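Local atomic coordinates of intradiol ring-cleavage dioxygenase (Streptomyces sp. SirexAA-E, PDB entry 4ILV), a protein that probably catalyses the intradiol cleavage of catechol-type aromatic rings at an iron(III) centre, as a secreted enzyme fused to a carbohydrate-binding module. Residues Y44-S49 / T98-R103; P51-V56 / G104-G109; Y148-P153 / M167-A172. All coordinates share one frame; numbering follows the deposited sequence.

Interactions 1 and 2 form one continuous patch, their centres about 13 Å apart. Two probable hydrogen bonds join them, S49 OG to H105 ND1 at 2.8 Å and R103 O to R52 NH1 at 3.0 Å, and their segments alternate along the chain, the loop 44-56 running beside 98-109. Interaction 3 lies across the centre of the chain, about 24 Å from interaction 1 and about 21 Å from interaction 2 between centres, and its nearest atoms are about 11 Å from either. The iron(III), bound by Y95, Y124, H130 and H132, is closest to interaction 1: the Y44 side chain comes within about 5 Å, against about 8 Å for Y148 of interaction 3.

Interaction 1 (Y44-S49 / T98-R103); sequences YFKPDS and TGFAFR
R103 reaches across from its strand and grips the carbonyl of Y44 end-on: NH1 and NH2 each donate to Y44 O at 2.7 Å, with N-H...O angles of 136° and 137°. The oxygen lies near the guanidinium plane, at its edge, so one acceptor is shared by both terminal nitrogens; NH1 has a second acceptor in D96 O. The side chain, extended from CG to NE, runs from strand 103-107 to the 44-46 backbone. K46 crosses it at about a right angle and lays CG over the centre of one guanidinium face, 3.8 Å above the plane. The site belongs to the iron-dependent intradiol dioxygenase domain, where Y44 stacks on Y95, a ligand of the iron(III). The lysine chain bends at chi3 (67°), turning its tip toward the 98-100 loop. There NZ is held chiefly by M97 O, also donates to G99 O at 3.1 Å from above the carbonyl plane, and makes a cation-pi contact 4.2 Å from the F100 ring centroid. P47 O meets the same ring at its edge, 3.3 Å from F100 CE1. Water 1 accepts from both K46 N and R103 NH2, tying the lysine backbone to the guanidinium.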
loop_
_atom_site.group_PDB
_atom_site.type_symbol
_atom_site.label_atom_id
_atom_site.label_comp_id
_atom_site.label_asym_id
_atom_site.label_seq_id
_atom_site.Cartn_x
_atom_site.Cartn_y
_atom_site.Cartn_z
ATOM N N TYR A 44 10.028 -7.164 7.694
ATOM C CA TYR A 44 9.492 -6.096 8.547
ATOM C C TYR A 44 7.973 -6.089 8.753
ATOM O O TYR A 44 7.417 -5.122 9.271
ATOM C CB TYR A 44 9.998 -4.737 8.061
ATOM C CG TYR A 44 11.506 -4.688 8.009
ATOM C CD1 TYR A 44 12.269 -5.218 9.044
ATOM C CD2 TYR A 44 12.172 -4.173 6.902
ATOM C CE1 TYR A 44 13.651 -5.204 8.995
ATOM C CE2 TYR A 44 13.563 -4.154 6.845
ATOM C CZ TYR A 44 14.293 -4.672 7.894
ATOM O OH TYR A 44 15.673 -4.658 7.846
ATOM N N PHE A 45 7.298 -7.150 8.336
ATOM C CA PHE A 45 5.878 -7.275 8.636
ATOM C C PHE A 45 5.653 -7.608 10.115
ATOM O O PHE A 45 6.425 -8.347 10.717
ATOM C CB PHE A 45 5.218 -8.343 7.756
ATOM C CG PHE A 45 3.777 -8.607 8.104
ATOM C CD1 PHE A 45 2.791 -7.676 7.798
ATOM C CD2 PHE A 45 3.407 -9.786 8.741
ATOM C CE1 PHE A 45 1.455 -7.923 8.115
ATOM C CE2 PHE A 45 2.072 -10.037 9.065
ATOM C CZ PHE A 45 1.096 -9.102 8.749
ATOM N N LYS A 46 4.589 -7.058 10.688
ATOM C CA LYS A 46 4.157 -7.425 12.031
ATOM C C LYS A 46 2.657 -7.707 11.984
ATOM O O LYS A 46 1.874 -6.865 11.533
ATOM C CB LYS A 46 4.450 -6.308 13.035
ATOM C CG LYS A 46 5.919 -6.173 13.391
ATOM C CD LYS A 46 6.155 -5.131 14.490
ATOM C CE LYS A 46 5.564 -5.555 15.823
ATOM N NZ LYS A 46 5.860 -4.542 16.887
ATOM N N PRO A 47 2.252 -8.907 12.427
ATOM C CA PRO A 47 0.816 -9.199 12.478
ATOM C C PRO A 47 0.138 -8.324 13.527
ATOM O O PRO A 47 0.827 -7.704 14.337
ATOM C CB PRO A 47 0.773 -10.676 12.897
ATOM C CG PRO A 47 2.066 -10.914 13.594
ATOM C CD PRO A 47 3.068 -10.042 12.895
ATOM N N ASP A 48 -1.190 -8.266 13.482
ATOM C CA ASP A 48 -1.997 -7.576 14.481
ATOM C C ASP A 48 -1.899 -6.060 14.419
ATOM O O ASP A 48 -1.869 -5.409 15.461
ATOM C CB ASP A 48 -1.681 -8.075 15.898
ATOM C CG ASP A 48 -1.933 -9.562 16.058
ATOM O OD1 ASP A 48 -2.949 -10.053 15.518
ATOM O OD2 ASP A 48 -1.120 -10.239 16.727
ATOM N N SER A 49 -1.854 -5.498 13.208
ATOM C CA SER A 49 -1.883 -4.048 13.044
ATOM C C SER A 49 -3.235 -3.554 13.553
ATOM O O SER A 49 -4.207 -4.308 13.547
ATOM C CB SER A 49 -1.697 -3.645 11.573
ATOM O OG SER A 49 -2.854 -3.936 10.792
ATOM N N THR A 98 9.225 -2.286 17.257
ATOM C CA THR A 98 8.849 -2.374 18.661
ATOM C C THR A 98 7.363 -2.044 18.797
ATOM O O THR A 98 6.655 -2.676 19.587
ATOM C CB THR A 98 9.737 -1.481 19.559
ATOM O OG1 THR A 98 9.359 -0.109 19.430
ATOM C CG2 THR A 98 11.189 -1.627 19.150
ATOM N N GLY A 99 6.905 -1.046 18.041
ATOM C CA GLY A 99 5.488 -0.714 17.992
ATOM C C GLY A 99 4.834 -0.905 16.632
ATOM O O GLY A 99 5.262 -1.735 15.821
ATOM N N PHE A 100 3.811 -0.102 16.357
ATOM C CA PHE A 100 3.052 -0.264 15.125
ATOM C C PHE A 100 2.929 1.034 14.350
ATOM O O PHE A 100 2.004 1.204 13.545
ATOM C CB PHE A 100 1.674 -0.872 15.425
ATOM C CG PHE A 100 1.735 -2.323 15.829
ATOM C CD1 PHE A 100 1.523 -3.325 14.898
ATOM C CD2 PHE A 100 2.018 -2.681 17.135
ATOM C CE1 PHE A 100 1.583 -4.654 15.264
ATOM C CE2 PHE A 100 2.085 -4.010 17.510
ATOM C CZ PHE A 100 1.864 -4.999 16.571
ATOM N N ALA A 101 3.869 1.952 14.566
ATOM C CA ALA A 101 3.880 3.152 13.741
ATOM C C ALA A 101 3.966 2.748 12.261
ATOM O O ALA A 101 4.703 1.826 11.899
ATOM C CB ALA A 101 5.030 4.074 14.127
ATOM N N PHE A 102 3.192 3.427 11.422
ATOM C CA PHE A 102 3.151 3.145 9.990
ATOM C C PHE A 102 2.712 1.742 9.653
ATOM O O PHE A 102 3.118 1.167 8.640
ATOM C CB PHE A 102 4.472 3.514 9.314
ATOM C CG PHE A 102 4.672 4.983 9.229
ATOM C CD1 PHE A 102 3.990 5.721 8.271
ATOM C CD2 PHE A 102 5.485 5.643 10.133
ATOM C CE1 PHE A 102 4.142 7.084 8.195
ATOM C CE2 PHE A 102 5.643 7.022 10.068
ATOM C CZ PHE A 102 4.970 7.743 9.098
ATOM N N ARG A 103 1.855 1.211 10.519
ATOM C CA ARG A 103 1.172 -0.050 10.290
ATOM C C ARG A 103 -0.309 0.193 10.583
ATOM O O ARG A 103 -0.661 0.778 11.609
ATOM C CB ARG A 103 1.728 -1.143 11.209
ATOM C CG ARG A 103 3.255 -1.249 11.178
ATOM C CD ARG A 103 3.766 -2.386 12.043
ATOM N NE ARG A 103 5.222 -2.484 12.015
ATOM C CZ ARG A 103 5.909 -3.147 11.087
ATOM N NH1 ARG A 103 7.239 -3.188 11.151
ATOM N NH2 ARG A 103 5.272 -3.762 10.087
HETATM O O HOH W 1 2.680 -4.794 9.903
#

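Interaction 2 (P51-V56 / G104-G109); sequences PRTSLV and GHQFTG
P51 and H105 form a single backbone bridge, their CA atoms 4.9 Å apart, where the loop 51-56 runs past the strand 103-107. This strand is an outermost one of an antiparallel four-stranded sheet in the dioxygenase domain, whose family belongs to the transthyretin clan. R52 N donates to H105 O at 3.0 Å, and P51 CA adds a CH...O contact to the same oxygen.

The H105 side chain leaves its backbone away from the loop, but chi1 of 70° sets CG between the backbone N and the carbonyl carbon and brings the ring back beside the proline. From CB the path leads through CG to the two ring branches. On one, ND1 is hydrogen-bonded to S49 OG, and CE1 beyond it approaches P51 N at 3.5 Å. On the other, CD2 faces P51 CA at 4.1 Å, and NE2, at the far end of the ring, meets P51 CB at 3.7 Å. One ring face thus lies against the proline, with P51 CA 3.7 Å above the plane and offset toward the rim.

Farther along the strand, T53 CG2 abuts the amide carbon Q106 CD. Q106 NE2 donates to T115 O and also to water 2, which in turn donates weakly to G104 O and, at 2.8 Å, to R52 O.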
loop_
_atom_site.group_PDB
_atom_site.type_symbol
_atom_site.label_atom_id
_atom_site.label_comp_id
_atom_site.label_asym_id
_atom_site.label_seq_id
_atom_site.Cartn_x
_atom_site.Cartn_y
_atom_site.Cartn_z
ATOM N N PRO A 51 -6.745 -1.205 13.519
ATOM C CA PRO A 51 -7.559 -0.689 12.412
ATOM C C PRO A 51 -7.486 0.839 12.318
ATOM O O PRO A 51 -7.857 1.542 13.271
ATOM C CB PRO A 51 -8.974 -1.139 12.784
ATOM C CG PRO A 51 -8.948 -1.204 14.302
ATOM C CD PRO A 51 -7.548 -1.585 14.694
ATOM N N ARG A 52 -6.997 1.334 11.184
ATOM C CA ARG A 52 -6.976 2.768 10.890
ATOM C C ARG A 52 -6.657 3.031 9.424
ATOM O O ARG A 52 -5.839 2.335 8.830
ATOM C CB ARG A 52 -5.935 3.486 11.767
ATOM C CG ARG A 52 -4.537 2.882 11.723
ATOM C CD ARG A 52 -3.603 3.586 12.747
ATOM N NE ARG A 52 -2.363 2.836 12.980
ATOM C CZ ARG A 52 -1.573 2.999 14.049
ATOM N NH1 ARG A 52 -0.469 2.270 14.194
ATOM N NH2 ARG A 52 -1.895 3.870 14.999
ATOM N N THR A 53 -7.255 4.074 8.854
ATOM C CA THR A 53 -6.953 4.442 7.469
ATOM C C THR A 53 -5.897 5.537 7.436
ATOM O O THR A 53 -5.287 5.786 6.399
ATOM C CB THR A 53 -8.174 4.975 6.757
ATOM O OG1 THR A 53 -8.675 6.092 7.495
ATOM C CG2 THR A 53 -9.253 3.893 6.656
ATOM N N SER A 54 -5.691 6.200 8.579
ATOM C CA SER A 54 -4.688 7.253 8.656
ATOM C C SER A 54 -3.502 6.825 9.517
ATOM O O SER A 54 -3.681 6.407 10.656
ATOM C CB SER A 54 -5.309 8.534 9.206
ATOM O OG SER A 54 -4.336 9.557 9.324
ATOM N N LEU A 55 -2.291 6.946 8.979
ATOM C CA LEU A 55 -1.096 6.530 9.706
ATOM C C LEU A 55 -0.335 7.725 10.250
ATOM O O LEU A 55 0.684 7.561 10.908
ATOM C CB LEU A 55 -0.154 5.756 8.780
ATOM C CG LEU A 55 -0.745 4.535 8.074
ATOM C CD1 LEU A 55 0.321 3.842 7.249
ATOM C CD2 LEU A 55 -1.376 3.563 9.084
ATOM N N VAL A 56 -0.804 8.931 9.946
ATOM C CA VAL A 56 -0.036 10.130 10.258
ATOM C C VAL A 56 -0.899 11.234 10.825
ATOM O O VAL A 56 -2.123 11.169 10.766
ATOM C CB VAL A 56 0.665 10.693 9.017
ATOM C CG1 VAL A 56 1.547 9.630 8.378
ATOM C CG2 VAL A 56 -0.368 11.205 8.002
ATOM N N GLY A 104 -1.179 -0.232 9.680
ATOM C CA GLY A 104 -2.608 -0.085 9.902
ATOM C C GLY A 104 -3.425 -0.792 8.829
ATOM O O GLY A 104 -3.017 -0.831 7.675
ATOM N N HIS A 105 -4.577 -1.344 9.207
ATOM C CA HIS A 105 -5.426 -2.045 8.245
ATOM C C HIS A 105 -6.827 -1.458 8.176
ATOM O O HIS A 105 -7.256 -0.715 9.076
ATOM C CB HIS A 105 -5.506 -3.542 8.568
ATOM C CG HIS A 105 -6.282 -3.859 9.812
ATOM N ND1 HIS A 105 -5.678 -4.075 11.035
ATOM C CD2 HIS A 105 -7.610 -4.021 10.016
ATOM C CE1 HIS A 105 -6.607 -4.337 11.940
ATOM N NE2 HIS A 105 -7.786 -4.309 11.345
ATOM N N GLN A 106 -7.543 -1.831 7.116
ATOM C CA GLN A 106 -8.893 -1.342 6.867
ATOM C C GLN A 106 -9.666 -2.340 6.016
ATOM O O GLN A 106 -9.090 -3.280 5.473
ATOM C CB GLN A 106 -8.849 0.000 6.141
ATOM C CG GLN A 106 -8.217 -0.082 4.747
ATOM C CD GLN A 106 -8.067 1.271 4.099
ATOM O OE1 GLN A 106 -8.967 1.741 3.401
ATOM N NE2 GLN A 106 -6.916 1.908 4.311
ATOM N N PHE A 107 -10.974 -2.126 5.908
ATOM C CA PHE A 107 -11.846 -2.963 5.088
ATOM C C PHE A 107 -12.522 -2.113 4.026
ATOM O O PHE A 107 -12.880 -0.958 4.286
ATOM C CB PHE A 107 -12.907 -3.647 5.953
ATOM C CG PHE A 107 -12.337 -4.631 6.926
ATOM C CD1 PHE A 107 -12.272 -5.979 6.610
ATOM C CD2 PHE A 107 -11.841 -4.207 8.148
ATOM C CE1 PHE A 107 -11.735 -6.896 7.504
ATOM C CE2 PHE A 107 -11.300 -5.117 9.045
ATOM C CZ PHE A 107 -11.252 -6.463 8.719
ATOM N N THR A 108 -12.675 -2.659 2.820
ATOM C CA THR A 108 -13.327 -1.893 1.767
ATOM C C THR A 108 -14.808 -1.767 2.065
ATOM O O THR A 108 -15.439 -2.709 2.561
ATOM C CB THR A 108 -13.150 -2.515 0.362
ATOM O OG1 THR A 108 -13.619 -3.868 0.369
ATOM C CG2 THR A 108 -11.711 -2.458 -0.087
ATOM N N GLY A 109 -15.368 -0.606 1.743
ATOM C CA GLY A 109 -16.785 -0.382 1.953
ATOM C C GLY A 109 -17.655 -0.942 0.844
ATOM O O GLY A 109 -17.209 -1.740 0.013
HETATM O O HOH W 2 -5.250 0.835 6.493
#

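Interaction 3 (Y148-P153 / M167-A172); sequences YFPGEP and MNVRSA
The backbone anchor is a nearly straight bond from M167 N to Y148 O, 3.0 Å long with an N-H...O angle of 175°. Around it, the contact links the loop following strand 143-148 to the start of strand 168-172, edge strands of two different four-stranded sheets of the dioxygenase domain. Just beyond the bond, F149 to E152 form a type II beta turn.

Aromatic contact comes next. The M167 chain bends at chi3 (-75°), folding CE back over the F149 ring as a CH-pi contact, 3.4 Å from the centroid and 12° off the normal. All six ring carbons lie within 3.9 Å of that methyl, which therefore sits over the middle of the face. The sulfur stands farther off, SD being 5.1 Å from the centroid, above the same face in a Met-aromatic contact. L65 and I131, one from each sheet, also touch F149, which places the ring between the two layers.

A further apolar contact pairs P150 with V169. The proline ring also packs on the backbone of the other segment, its CD lying 3.6 Å from M167 O. The valine's first torsion sets CG1 anti to the backbone N and directs the other methyl at the proline, where V169 CG2 meets P150 CD at 3.5 Å.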
loop_
_atom_site.group_PDB
_atom_site.type_symbol
_atom_site.label_atom_id
_atom_site.label_comp_id
_atom_site.label_asym_id
_atom_site.label_seq_id
_atom_site.Cartn_x
_atom_site.Cartn_y
_atom_site.Cartn_z
ATOM N N TYR A 148 4.577 0.600 -5.847
ATOM C CA TYR A 148 5.756 1.389 -6.218
ATOM C C TYR A 148 5.379 2.779 -6.704
ATOM O O TYR A 148 4.209 3.053 -6.979
ATOM C CB TYR A 148 6.593 0.671 -7.282
ATOM C CG TYR A 148 7.177 -0.633 -6.789
ATOM C CD1 TYR A 148 8.280 -0.643 -5.951
ATOM C CD2 TYR A 148 6.621 -1.852 -7.155
ATOM C CE1 TYR A 148 8.823 -1.825 -5.492
ATOM C CE2 TYR A 148 7.157 -3.046 -6.695
ATOM C CZ TYR A 148 8.261 -3.017 -5.856
ATOM O OH TYR A 148 8.817 -4.183 -5.385
ATOM N N PHE A 149 6.392 3.638 -6.807
ATOM C CA PHE A 149 6.237 5.045 -7.147
ATOM C C PHE A 149 6.813 5.329 -8.515
ATOM O O PHE A 149 7.883 4.821 -8.848
ATOM C CB PHE A 149 6.970 5.917 -6.105
ATOM C CG PHE A 149 6.323 5.890 -4.757
ATOM C CD1 PHE A 149 5.571 6.963 -4.316
ATOM C CD2 PHE A 149 6.425 4.771 -3.949
ATOM C CE1 PHE A 149 4.941 6.929 -3.077
ATOM C CE2 PHE A 149 5.809 4.730 -2.703
ATOM C CZ PHE A 149 5.061 5.814 -2.270
ATOM N N PRO A 150 6.119 6.168 -9.305
ATOM C CA PRO A 150 6.576 6.493 -10.655
ATOM C C PRO A 150 7.807 7.383 -10.621
ATOM O O PRO A 150 7.894 8.284 -9.789
ATOM C CB PRO A 150 5.389 7.266 -11.247
ATOM C CG PRO A 150 4.739 7.903 -10.064
ATOM C CD PRO A 150 4.881 6.886 -8.953
ATOM N N GLY A 151 8.743 7.125 -11.525
ATOM C CA GLY A 151 9.861 8.020 -11.759
ATOM C C GLY A 151 11.001 7.917 -10.766
ATOM O O GLY A 151 11.906 8.745 -10.775
ATOM N N GLU A 152 10.970 6.897 -9.917
ATOM C CA GLU A 152 12.043 6.685 -8.948
ATOM C C GLU A 152 13.274 6.063 -9.589
ATOM O O GLU A 152 13.177 4.994 -10.188
ATOM C CB GLU A 152 11.559 5.767 -7.839
ATOM C CG GLU A 152 10.557 6.394 -6.922
ATOM C CD GLU A 152 11.177 7.408 -5.981
ATOM O OE1 GLU A 152 10.408 8.183 -5.398
ATOM O OE2 GLU A 152 12.424 7.422 -5.810
ATOM N N PRO A 153 14.443 6.716 -9.451
ATOM C CA PRO A 153 15.662 6.144 -10.030
ATOM C C PRO A 153 15.892 4.687 -9.616
ATOM O O PRO A 153 16.329 3.895 -10.443
ATOM C CB PRO A 153 16.765 7.063 -9.488
ATOM C CG PRO A 153 16.087 8.379 -9.339
ATOM C CD PRO A 153 14.685 8.051 -8.875
ATOM N N MET A 167 1.830 2.775 -8.717
ATOM C CA MET A 167 0.737 3.718 -8.496
ATOM C C MET A 167 0.851 4.833 -9.523
ATOM O O MET A 167 1.936 5.084 -10.045
ATOM C CB MET A 167 0.875 4.364 -7.111
ATOM C CG MET A 167 0.732 3.397 -5.945
ATOM S SD MET A 167 0.906 4.227 -4.354
ATOM C CE MET A 167 2.678 4.481 -4.308
ATOM N N ASN A 168 -0.258 5.506 -9.812
ATOM C CA ASN A 168 -0.181 6.843 -10.387
ATOM C C ASN A 168 -0.008 7.800 -9.216
ATOM O O ASN A 168 -0.635 7.630 -8.190
ATOM C CB ASN A 168 -1.443 7.218 -11.152
ATOM C CG ASN A 168 -1.510 6.581 -12.535
ATOM O OD1 ASN A 168 -0.585 5.897 -12.975
ATOM N ND2 ASN A 168 -2.610 6.825 -13.236
ATOM N N VAL A 169 0.850 8.797 -9.363
ATOM C CA VAL A 169 1.086 9.753 -8.287
ATOM C C VAL A 169 1.187 11.151 -8.855
ATOM O O VAL A 169 1.951 11.386 -9.787
ATOM C CB VAL A 169 2.390 9.446 -7.518
ATOM C CG1 VAL A 169 2.687 10.556 -6.467
ATOM C CG2 VAL A 169 2.306 8.082 -6.859
ATOM N N ARG A 170 0.407 12.075 -8.311
ATOM C CA ARG A 170 0.481 13.454 -8.768
ATOM C C ARG A 170 0.584 14.391 -7.576
ATOM O O ARG A 170 0.238 14.025 -6.453
ATOM C CB ARG A 170 -0.732 13.812 -9.625
ATOM C CG ARG A 170 -2.042 13.813 -8.864
ATOM C CD ARG A 170 -3.223 14.033 -9.817
ATOM N NE ARG A 170 -4.445 14.347 -9.078
ATOM C CZ ARG A 170 -5.610 14.660 -9.637
ATOM N NH1 ARG A 170 -5.742 14.699 -10.971
ATOM N NH2 ARG A 170 -6.647 14.935 -8.855
ATOM N N SER A 171 1.058 15.600 -7.821
ATOM C CA SER A 171 1.223 16.571 -6.751
ATOM C C SER A 171 -0.128 17.064 -6.261
ATOM O O SER A 171 -1.079 17.183 -7.037
ATOM C CB SER A 171 2.068 17.757 -7.214
ATOM O OG SER A 171 1.375 18.514 -8.188
ATOM N N ALA A 172 -0.189 17.341 -4.967
ATOM C CA ALA A 172 -1.357 17.905 -4.319
ATOM C C ALA A 172 -0.803 18.814 -3.218
ATOM O O ALA A 172 -0.510 18.359 -2.106
ATOM C CB ALA A 172 -2.222 16.806 -3.728
#